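Local coordinates for Lmo1076 protein (Listeria monocytogenes serovar 1/2a, PDB 3FI7), which hydrolyses bacterial cell-wall peptidoglycan as the autolysin Auto, this chain being the GH73 N-acetylglucosaminidase catalytic domain of a longer secreted protein, at residues A[48-53]-A[125-130]; A[89-94]-A[105-110]; A[135-140]-A[157-162]. One frame throughout, in Å; residues are numbered along the deposited sequence.

Contact 1. Residues A[48-53]-A[125-130]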
loop_
_atom_site.group_PDB
_atom_site.type_symbol
_atom_site.label_atom_id
_atom_site.label_comp_id
_atom_site.label_asym_id
_atom_site.label_seq_id
_atom_site.Cartn_x
_atom_site.Cartn_y
_atom_site.Cartn_z
ATOM N N TYR A 48 9.074 -4.213 -11.224
ATOM C CA TYR A 48 7.915 -3.893 -12.059
ATOM C C TYR A 48 7.852 -2.424 -12.488
ATOM O O TYR A 48 6.841 -1.983 -13.036
ATOM C CB TYR A 48 6.618 -4.271 -11.339
ATOM C CG TYR A 48 6.463 -5.754 -11.109
ATOM C CD1 TYR A 48 5.835 -6.561 -12.050
ATOM C CD2 TYR A 48 6.951 -6.348 -9.957
ATOM C CE1 TYR A 48 5.695 -7.918 -11.844
ATOM C CE2 TYR A 48 6.819 -7.704 -9.745
ATOM C CZ TYR A 48 6.190 -8.486 -10.689
ATOM O OH TYR A 48 6.055 -9.841 -10.476
ATOM N N ASN A 49 8.929 -1.681 -12.238
ATOM C CA ASN A 49 9.018 -0.245 -12.555
ATOM C C ASN A 49 7.800 0.609 -12.142
ATOM O O ASN A 49 7.163 1.251 -12.974
ATOM C CB ASN A 49 9.379 -0.022 -14.032
ATOM C CG ASN A 49 10.031 1.339 -14.276
ATOM O OD1 ASN A 49 10.745 1.859 -13.416
ATOM N ND2 ASN A 49 9.779 1.923 -15.446
ATOM N N LEU A 50 7.497 0.607 -10.846
ATOM C CA LEU A 50 6.408 1.396 -10.274
ATOM C C LEU A 50 6.963 2.286 -9.158
ATOM O O LEU A 50 8.126 2.144 -8.779
ATOM C CB LEU A 50 5.354 0.462 -9.690
ATOM C CG LEU A 50 4.808 -0.641 -10.597
ATOM C CD1 LEU A 50 3.879 -1.558 -9.810
ATOM C CD2 LEU A 50 4.077 -0.033 -11.775
ATOM N N TYR A 51 6.148 3.199 -8.631
ATOM C CA TYR A 51 6.563 3.995 -7.460
ATOM C C TYR A 51 6.321 3.247 -6.148
ATOM O O TYR A 51 5.180 2.909 -5.822
ATOM C CB TYR A 51 5.814 5.333 -7.386
ATOM C CG TYR A 51 6.276 6.390 -8.357
ATOM C CD1 TYR A 51 7.392 7.165 -8.084
ATOM C CD2 TYR A 51 5.578 6.629 -9.548
ATOM C CE1 TYR A 51 7.818 8.145 -8.971
ATOM C CE2 TYR A 51 5.992 7.602 -10.438
ATOM C CZ TYR A 51 7.120 8.356 -10.148
ATOM O OH TYR A 51 7.547 9.332 -11.025
ATOM N N PRO A 52 7.392 3.006 -5.378
ATOM C CA PRO A 52 7.263 2.401 -4.046
ATOM C C PRO A 52 6.400 3.270 -3.125
ATOM O O PRO A 52 5.673 2.756 -2.268
ATOM C CB PRO A 52 8.706 2.387 -3.518
ATOM C CG PRO A 52 9.565 2.510 -4.697
ATOM C CD PRO A 52 8.794 3.263 -5.746
ATOM N N SER A 53 6.485 4.584 -3.290
ATOM C CA SER A 53 5.723 5.482 -2.434
ATOM C C SER A 53 4.237 5.256 -2.658
ATOM O O SER A 53 3.443 5.313 -1.728
ATOM C CB SER A 53 6.076 6.941 -2.716
ATOM O OG SER A 53 5.844 7.248 -4.076
ATOM N N LYS A 125 1.762 -6.736 -9.850
ATOM C CA LYS A 125 1.355 -7.442 -11.059
ATOM C C LYS A 125 0.090 -6.815 -11.637
ATOM O O LYS A 125 -0.016 -6.606 -12.843
ATOM C CB LYS A 125 1.111 -8.921 -10.767
ATOM C CG LYS A 125 2.367 -9.765 -10.636
ATOM C CD LYS A 125 1.969 -11.157 -10.178
ATOM C CE LYS A 125 3.090 -12.164 -10.312
ATOM N NZ LYS A 125 2.621 -13.502 -9.849
ATOM N N LYS A 126 -0.861 -6.513 -10.761
ATOM C CA LYS A 126 -2.102 -5.875 -11.163
ATOM C C LYS A 126 -1.840 -4.575 -11.935
ATOM O O LYS A 126 -2.365 -4.390 -13.033
ATOM C CB LYS A 126 -2.975 -5.617 -9.934
ATOM C CG LYS A 126 -4.407 -5.208 -10.232
ATOM C CD LYS A 126 -5.240 -5.209 -8.945
ATOM C CE LYS A 126 -6.706 -4.877 -9.212
ATOM N NZ LYS A 126 -7.527 -4.880 -7.963
ATOM N N LEU A 127 -1.024 -3.689 -11.369
ATOM C CA LEU A 127 -0.714 -2.415 -12.018
ATOM C C LEU A 127 0.072 -2.577 -13.311
ATOM O O LEU A 127 -0.233 -1.928 -14.314
ATOM C CB LEU A 127 0.048 -1.473 -11.075
ATOM C CG LEU A 127 -0.764 -0.980 -9.869
ATOM C CD1 LEU A 127 -0.076 0.184 -9.165
ATOM C CD2 LEU A 127 -2.153 -0.586 -10.298
ATOM N N ARG A 128 1.095 -3.425 -13.278
ATOM C CA ARG A 128 1.982 -3.580 -14.424
ATOM C C ARG A 128 1.350 -4.431 -15.527
ATOM O O ARG A 128 1.380 -4.048 -16.695
ATOM C CB ARG A 128 3.337 -4.159 -13.999
ATOM C CG ARG A 128 4.210 -4.655 -15.164
ATOM C CD ARG A 128 4.516 -3.543 -16.169
ATOM N NE ARG A 128 5.163 -2.396 -15.534
ATOM C CZ ARG A 128 5.503 -1.278 -16.168
ATOM N NH1 ARG A 128 5.257 -1.139 -17.467
ATOM N NH2 ARG A 128 6.092 -0.293 -15.506
ATOM N N ASN A 129 0.766 -5.572 -15.162
ATOM C CA ASN A 129 0.175 -6.464 -16.163
ATOM C C ASN A 129 -1.255 -6.107 -16.537
ATOM O O ASN A 129 -1.735 -6.501 -17.596
ATOM C CB ASN A 129 0.238 -7.926 -15.715
ATOM C CG ASN A 129 1.653 -8.394 -15.461
ATOM O OD1 ASN A 129 2.603 -7.888 -16.058
ATOM N ND2 ASN A 129 1.802 -9.361 -14.563
ATOM N N GLY A 130 -1.935 -5.375 -15.662
ATOM C CA GLY A 130 -3.300 -4.950 -15.917
ATOM C C GLY A 130 -4.346 -6.031 -15.734
ATOM O O GLY A 130 -4.020 -7.201 -15.542
#

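Contact 2. Residues A[89-94]-A[105-110]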
loop_
_atom_site.group_PDB
_atom_site.type_symbol
_atom_site.label_atom_id
_atom_site.label_comp_id
_atom_site.label_asym_id
_atom_site.label_seq_id
_atom_site.Cartn_x
_atom_site.Cartn_y
_atom_site.Cartn_z
ATOM N N SER A 89 -7.185 -19.779 0.319
ATOM C CA SER A 89 -8.139 -18.694 0.485
ATOM C C SER A 89 -8.751 -18.672 1.882
ATOM O O SER A 89 -8.527 -19.570 2.694
ATOM C CB SER A 89 -9.245 -18.776 -0.569
ATOM O OG SER A 89 -10.307 -19.586 -0.109
ATOM N N VAL A 90 -9.514 -17.620 2.156
ATOM C CA VAL A 90 -10.241 -17.501 3.408
ATOM C C VAL A 90 -11.593 -16.879 3.102
ATOM O O VAL A 90 -11.703 -15.978 2.270
ATOM C CB VAL A 90 -9.473 -16.658 4.452
ATOM C CG1 VAL A 90 -9.170 -15.249 3.919
ATOM C CG2 VAL A 90 -10.256 -16.583 5.751
ATOM N N THR A 91 -12.630 -17.392 3.743
ATOM C CA THR A 91 -13.972 -16.901 3.505
ATOM C C THR A 91 -14.321 -15.904 4.595
ATOM O O THR A 91 -13.989 -16.108 5.763
ATOM C CB THR A 91 -14.994 -18.057 3.515
ATOM O OG1 THR A 91 -14.575 -19.067 2.593
ATOM C CG2 THR A 91 -16.379 -17.571 3.112
ATOM N N MET A 92 -14.960 -14.806 4.216
ATOM C CA MET A 92 -15.544 -13.925 5.219
ATOM C C MET A 92 -16.623 -13.026 4.638
ATOM O O MET A 92 -16.708 -12.840 3.423
ATOM C CB MET A 92 -14.478 -13.132 5.997
ATOM C CG MET A 92 -13.821 -11.974 5.268
ATOM S SD MET A 92 -12.790 -10.974 6.391
ATOM C CE MET A 92 -14.026 -10.262 7.472
ATOM N N LYS A 93 -17.472 -12.509 5.519
ATOM C CA LYS A 93 -18.547 -11.631 5.109
ATOM C C LYS A 93 -17.942 -10.349 4.555
ATOM O O LYS A 93 -16.896 -9.896 5.020
ATOM C CB LYS A 93 -19.453 -11.308 6.302
ATOM C CG LYS A 93 -20.386 -12.427 6.724
ATOM C CD LYS A 93 -21.696 -12.373 5.959
ATOM C CE LYS A 93 -22.768 -13.230 6.623
ATOM N NZ LYS A 93 -24.081 -13.116 5.921
ATOM N N THR A 94 -18.604 -9.771 3.562
ATOM C CA THR A 94 -18.181 -8.504 2.999
ATOM C C THR A 94 -19.419 -7.731 2.546
ATOM O O THR A 94 -20.465 -8.328 2.279
ATOM C CB THR A 94 -17.190 -8.719 1.821
ATOM O OG1 THR A 94 -16.679 -7.459 1.376
ATOM C CG2 THR A 94 -17.871 -9.419 0.657
ATOM N N GLN A 105 -24.862 -7.888 3.001
ATOM C CA GLN A 105 -23.680 -8.673 3.302
ATOM C C GLN A 105 -23.698 -9.963 2.514
ATOM O O GLN A 105 -24.748 -10.427 2.083
ATOM C CB GLN A 105 -23.597 -8.994 4.786
ATOM C CG GLN A 105 -23.609 -7.791 5.683
ATOM C CD GLN A 105 -23.518 -8.187 7.136
ATOM O OE1 GLN A 105 -23.355 -9.365 7.459
ATOM N NE2 GLN A 105 -23.609 -7.210 8.022
ATOM N N ILE A 106 -22.522 -10.539 2.330
ATOM C CA ILE A 106 -22.397 -11.783 1.603
ATOM C C ILE A 106 -21.038 -12.384 1.915
ATOM O O ILE A 106 -20.083 -11.664 2.223
ATOM C CB ILE A 106 -22.557 -11.564 0.082
ATOM C CG1 ILE A 106 -23.006 -12.855 -0.601
ATOM C CG2 ILE A 106 -21.265 -11.050 -0.537
ATOM C CD1 ILE A 106 -23.505 -12.647 -2.016
ATOM N N ASN A 107 -20.960 -13.706 1.869
ATOM C CA ASN A 107 -19.690 -14.385 2.017
ATOM C C ASN A 107 -18.920 -14.323 0.712
ATOM O O ASN A 107 -19.500 -14.471 -0.363
ATOM C CB ASN A 107 -19.899 -15.836 2.432
ATOM C CG ASN A 107 -20.015 -15.994 3.928
ATOM O OD1 ASN A 107 -19.166 -15.513 4.680
ATOM N ND2 ASN A 107 -21.065 -16.672 4.372
ATOM N N ALA A 108 -17.618 -14.086 0.806
ATOM C CA ALA A 108 -16.765 -14.153 -0.370
ATOM C C ALA A 108 -15.466 -14.864 -0.022
ATOM O O ALA A 108 -15.115 -14.999 1.150
ATOM C CB ALA A 108 -16.495 -12.751 -0.926
ATOM N N ASN A 109 -14.770 -15.341 -1.045
ATOM C CA ASN A 109 -13.462 -15.942 -0.854
ATOM C C ASN A 109 -12.384 -14.925 -1.161
ATOM O O ASN A 109 -12.401 -14.281 -2.209
ATOM C CB ASN A 109 -13.286 -17.171 -1.742
ATOM C CG ASN A 109 -14.220 -18.299 -1.360
ATOM O OD1 ASN A 109 -14.350 -18.642 -0.186
ATOM N ND2 ASN A 109 -14.877 -18.884 -2.354
ATOM N N PHE A 110 -11.446 -14.782 -0.237
ATOM C CA PHE A 110 -10.361 -13.838 -0.415
ATOM C C PHE A 110 -9.050 -14.588 -0.444
ATOM O O PHE A 110 -8.898 -15.609 0.238
ATOM C CB PHE A 110 -10.361 -12.819 0.717
ATOM C CG PHE A 110 -11.524 -11.873 0.680
ATOM C CD1 PHE A 110 -12.710 -12.185 1.337
ATOM C CD2 PHE A 110 -11.432 -10.665 -0.008
ATOM C CE1 PHE A 110 -13.791 -11.299 1.315
ATOM C CE2 PHE A 110 -12.503 -9.769 -0.034
ATOM C CZ PHE A 110 -13.688 -10.089 0.628
#

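Contact 3. Residues A[135-140]-A[157-162]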
loop_
_atom_site.group_PDB
_atom_site.type_symbol
_atom_site.label_atom_id
_atom_site.label_comp_id
_atom_site.label_asym_id
_atom_site.label_seq_id
_atom_site.Cartn_x
_atom_site.Cartn_y
_atom_site.Cartn_z
ATOM N N SER A 135 -4.343 -4.812 -20.749
ATOM C CA SER A 135 -3.064 -4.921 -20.062
ATOM C C SER A 135 -2.406 -3.571 -19.758
ATOM O O SER A 135 -1.519 -3.493 -18.911
ATOM C CB SER A 135 -2.104 -5.809 -20.849
ATOM O OG SER A 135 -1.513 -5.086 -21.909
ATOM N N SER A 136 -2.836 -2.513 -20.438
ATOM C CA SER A 136 -2.239 -1.195 -20.212
ATOM C C SER A 136 -3.170 -0.253 -19.445
ATOM O O SER A 136 -2.939 0.952 -19.385
ATOM C CB SER A 136 -1.793 -0.560 -21.537
ATOM O OG SER A 136 -2.909 -0.140 -22.305
ATOM N N TYR A 137 -4.218 -0.813 -18.849
ATOM C CA TYR A 137 -5.165 -0.038 -18.056
ATOM C C TYR A 137 -4.524 0.927 -17.050
ATOM O O TYR A 137 -5.001 2.054 -16.872
ATOM C CB TYR A 137 -6.106 -0.980 -17.314
ATOM C CG TYR A 137 -7.318 -0.298 -16.731
ATOM C CD1 TYR A 137 -8.140 0.493 -17.525
ATOM C CD2 TYR A 137 -7.653 -0.460 -15.397
ATOM C CE1 TYR A 137 -9.257 1.111 -17.003
ATOM C CE2 TYR A 137 -8.772 0.145 -14.867
ATOM C CZ TYR A 137 -9.571 0.929 -15.675
ATOM O OH TYR A 137 -10.678 1.541 -15.146
ATOM N N TYR A 138 -3.458 0.495 -16.379
ATOM C CA TYR A 138 -2.845 1.354 -15.365
ATOM C C TYR A 138 -1.582 2.077 -15.852
ATOM O O TYR A 138 -0.757 2.505 -15.041
ATOM C CB TYR A 138 -2.550 0.563 -14.082
ATOM C CG TYR A 138 -3.786 0.022 -13.392
ATOM C CD1 TYR A 138 -4.638 0.868 -12.698
ATOM C CD2 TYR A 138 -4.089 -1.335 -13.419
ATOM C CE1 TYR A 138 -5.767 0.387 -12.054
ATOM C CE2 TYR A 138 -5.221 -1.831 -12.776
ATOM C CZ TYR A 138 -6.056 -0.961 -12.099
ATOM O OH TYR A 138 -7.180 -1.429 -11.460
ATOM N N LYS A 139 -1.441 2.224 -17.168
ATOM C CA LYS A 139 -0.216 2.774 -17.769
ATOM C C LYS A 139 0.231 4.124 -17.192
ATOM O O LYS A 139 1.426 4.407 -17.135
ATOM C CB LYS A 139 -0.365 2.896 -19.282
ATOM C CG LYS A 139 -1.485 3.830 -19.710
ATOM C CD LYS A 139 -1.622 3.873 -21.226
ATOM C CE LYS A 139 -2.935 4.529 -21.638
ATOM N NZ LYS A 139 -3.123 4.536 -23.116
ATOM N N GLY A 140 -0.720 4.949 -16.764
ATOM C CA GLY A 140 -0.392 6.238 -16.183
ATOM C C GLY A 140 0.295 6.136 -14.826
ATOM O O GLY A 140 0.824 7.122 -14.317
ATOM N N GLN A 157 -6.915 7.055 -9.556
ATOM C CA GLN A 157 -8.237 7.537 -9.191
ATOM C C GLN A 157 -9.202 7.292 -10.350
ATOM O O GLN A 157 -8.891 7.601 -11.494
ATOM C CB GLN A 157 -8.194 9.024 -8.836
ATOM C CG GLN A 157 -9.555 9.612 -8.478
ATOM C CD GLN A 157 -9.450 10.997 -7.879
ATOM O OE1 GLN A 157 -8.749 11.206 -6.885
ATOM N NE2 GLN A 157 -10.153 11.955 -8.477
ATOM N N GLY A 158 -10.362 6.723 -10.047
ATOM C CA GLY A 158 -11.331 6.381 -11.072
ATOM C C GLY A 158 -11.030 5.056 -11.755
ATOM O O GLY A 158 -11.878 4.506 -12.451
ATOM N N ARG A 159 -9.822 4.533 -11.573
ATOM C CA ARG A 159 -9.484 3.253 -12.190
ATOM C C ARG A 159 -9.327 2.137 -11.168
ATOM O O ARG A 159 -9.971 1.103 -11.280
ATOM C CB ARG A 159 -8.241 3.370 -13.077
ATOM C CG ARG A 159 -8.493 4.181 -14.341
ATOM C CD ARG A 159 -7.272 4.267 -15.252
ATOM N NE ARG A 159 -7.519 5.191 -16.352
ATOM C CZ ARG A 159 -7.422 6.513 -16.247
ATOM N NH1 ARG A 159 -7.672 7.281 -17.300
ATOM N NH2 ARG A 159 -7.066 7.069 -15.089
ATOM N N TYR A 160 -8.470 2.348 -10.175
ATOM C CA TYR A 160 -8.262 1.346 -9.146
ATOM C C TYR A 160 -9.473 1.296 -8.212
ATOM O O TYR A 160 -9.899 0.233 -7.769
ATOM C CB TYR A 160 -6.982 1.639 -8.354
ATOM C CG TYR A 160 -6.629 0.534 -7.387
ATOM C CD1 TYR A 160 -7.154 0.519 -6.100
ATOM C CD2 TYR A 160 -5.797 -0.510 -7.770
ATOM C CE1 TYR A 160 -6.844 -0.496 -5.210
ATOM C CE2 TYR A 160 -5.482 -1.532 -6.889
ATOM C CZ TYR A 160 -6.011 -1.519 -5.611
ATOM O OH TYR A 160 -5.708 -2.533 -4.733
ATOM N N ALA A 161 -10.029 2.462 -7.924
ATOM C CA ALA A 161 -11.183 2.564 -7.050
ATOM C C ALA A 161 -12.081 3.681 -7.546
ATOM O O ALA A 161 -11.605 4.675 -8.095
ATOM C CB ALA A 161 -10.738 2.850 -5.608
ATOM N N THR A 162 -13.380 3.517 -7.346
ATOM C CA THR A 162 -14.313 4.612 -7.548
ATOM C C THR A 162 -14.360 5.416 -6.253
ATOM O O THR A 162 -14.861 4.945 -5.231
ATOM C CB THR A 162 -15.707 4.096 -7.896
ATOM O OG1 THR A 162 -15.607 3.182 -8.995
ATOM C CG2 THR A 162 -16.614 5.251 -8.283
#

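Contact 1. Residues A[48-53]-A[125-130]
Y48 and R128 mark the nearest backbone approach, with 6.4 Å between Y48 CA and R128 CA. Y48 opens the turn from helix 29-47 to helix 52-63. R128 lies in the last turn of helix 116-129. A Schellman motif ends helix 29-47 here, within the lysozyme-like domain. N49 is its C-prime residue with positive phi, and L50 N bonds back to C45 O.

R128 binds the carbonyls of this turn. Its NE donates to Y48 O at 3.0 Å and its NH2 to the same oxygen at 3.1 Å. Both nitrogens come from one face of the carbonyl, and the NE bond is bent (144° at the hydrogen). NH2 also makes a weak bond to N49 O. The R128 chain bends at chi2 (59°) and chi3 (57°), and its NE and NH2 reach the carbonyls of Y48 and N49. Together with the NH1 salt bridge to E144 and the cation-pi contact with W142, these bonds probably restrict the rotation of the guanidinium.

The Y48 side chain crosses that of R128 obliquely, with R128 CG in the ring plane at its edge, and Y48 CD1 is 4.0 Å from R128 CB. Further out, Y48 OH meets K125 CG at 3.7 Å, while its hydrogen bond goes to E121. L50 points toward helix 116-129, and its CD1 packs on L127 CB at 4.0 Å. Both leucines are buried; L50 also touches A124 and C45, and L127 touches L156. N49 CB lies 3.6 Å from R128 NH2.

Contact 2. Residues A[89-94]-A[105-110]
V90 pairs with F110, M92 with A108 and T94 with I106 in the beta hairpin of strands 89-98 and 104-111. These are the hydrogen-bonded antiparallel pairs, and each makes both of its backbone bonds. The strand segments lie 4.4 Å apart between axes, at 150°, so the hairpin is twisted. V90 N to F110 O and F110 N to V90 O are both 2.8 Å.

The tighter face carries V90, M92, T94, I106, A108 and F110. F110 is the one buried residue of this face. With CG beside its backbone N (chi1 -69°), the ring runs along the neighbouring strand and meets it with its edge. Its CE1 touches M92 CG at 4.0 Å, and its CZ touches T94 CB at 3.9 Å. L70 and K82 also touch F110, so this part of the face turns toward the loops that precede the hairpin. T94 CG2 packs on A108 CB at 3.9 Å. Toward I106 the face opens to solvent.

The other face is polar and lies at the surface. It carries T91, K93, N107 and N109. T91 and N109 lie side by side, and T91 OG1 donates to N109 OD1 at 2.8 Å, almost straight along the C=O axis (172°). At the Q105 end the side chains meet without a hydrogen bond. The K93 chain bends at chi2 and crosses Q105 at about a right angle, with K93 CD 3.7 Å from Q105 OE1.

The chemistry implies a hairpin held mainly by its backbone bonds, with F110 packed on M92, T94 and L70, and a polar, exposed face where T91-N109 is the one direct side-chain hydrogen bond between the strands.

Contact 3. Residues A[135-140]-A[157-162]
R159 and Y137 form the CH-pi part of the contact. R159 CD sits over one face of the Y137 ring, 4.2 Å from the ring centroid and 17° off the ring normal. It is offset toward the rim. The methylenes nearer the backbone lie at the hydroxyl end of the ring: R159 CG is 3.5 Å from Y137 OH, and R159 CB is 3.7 Å from Y137 CE2. With its chain extended from CG to NE, R159 passes the Y137 side chain at a slant. The guanidinium plane is turned 65° from the ring.

The two segments share no direct hydrogen bond. Two polar groups find partners in W155 of helix 149-156. R159 NH2 bonds to W155 O, and W155 adds a cation-pi contact with R159. Y137 O accepts from W155 NE1, so one tryptophan tethers both segments.

In the lysozyme-like fold, the two segments lie in the loops before and after helix 149-156. Y137 and Y138 are the two central residues of a type I turn from S136 to K139.

Van der Waals packing makes up the remainder. Y138 meets Y160 with the edge of its ring, and Y160 N lies in the ring plane, 3.8 Å from Y138 CE1. Y138 OH is 3.8 Å from Y160 CA. Y137 CD2 sits over one face of the Y138 ring, offset toward its rim. Y138, which is buried, also packs on K126 and L127 of helix 116-129. The Y160 ring reaches Q58 and E62 of helix 52-63, and Y160 CD2 lies 4.0 Å from Y138 OH.

From the N terminus, the chain passes through helices 12-22 and 29-47 and enters contact 1 at residues 48-53. Helix 52-63 follows, then the hairpin. Contact 2 closes the short hairpin loop, nested inside the long loop that contact 1 closes when helix 116-129 ends. Contact 3 comes next in series and closes a loop around helix 149-156. Contacts 1 and 3 adjoin, with centres about 11 Å apart; L127 O lies 3.4 Å from Y138 CB. Contact 2 stands apart, its centre about 25 Å from that of contact 3. Contact 1 joins the turn between helices 29-47 and 52-63 to the end of helix 116-129. Contact 3 joins the loops at the two ends of helix 149-156.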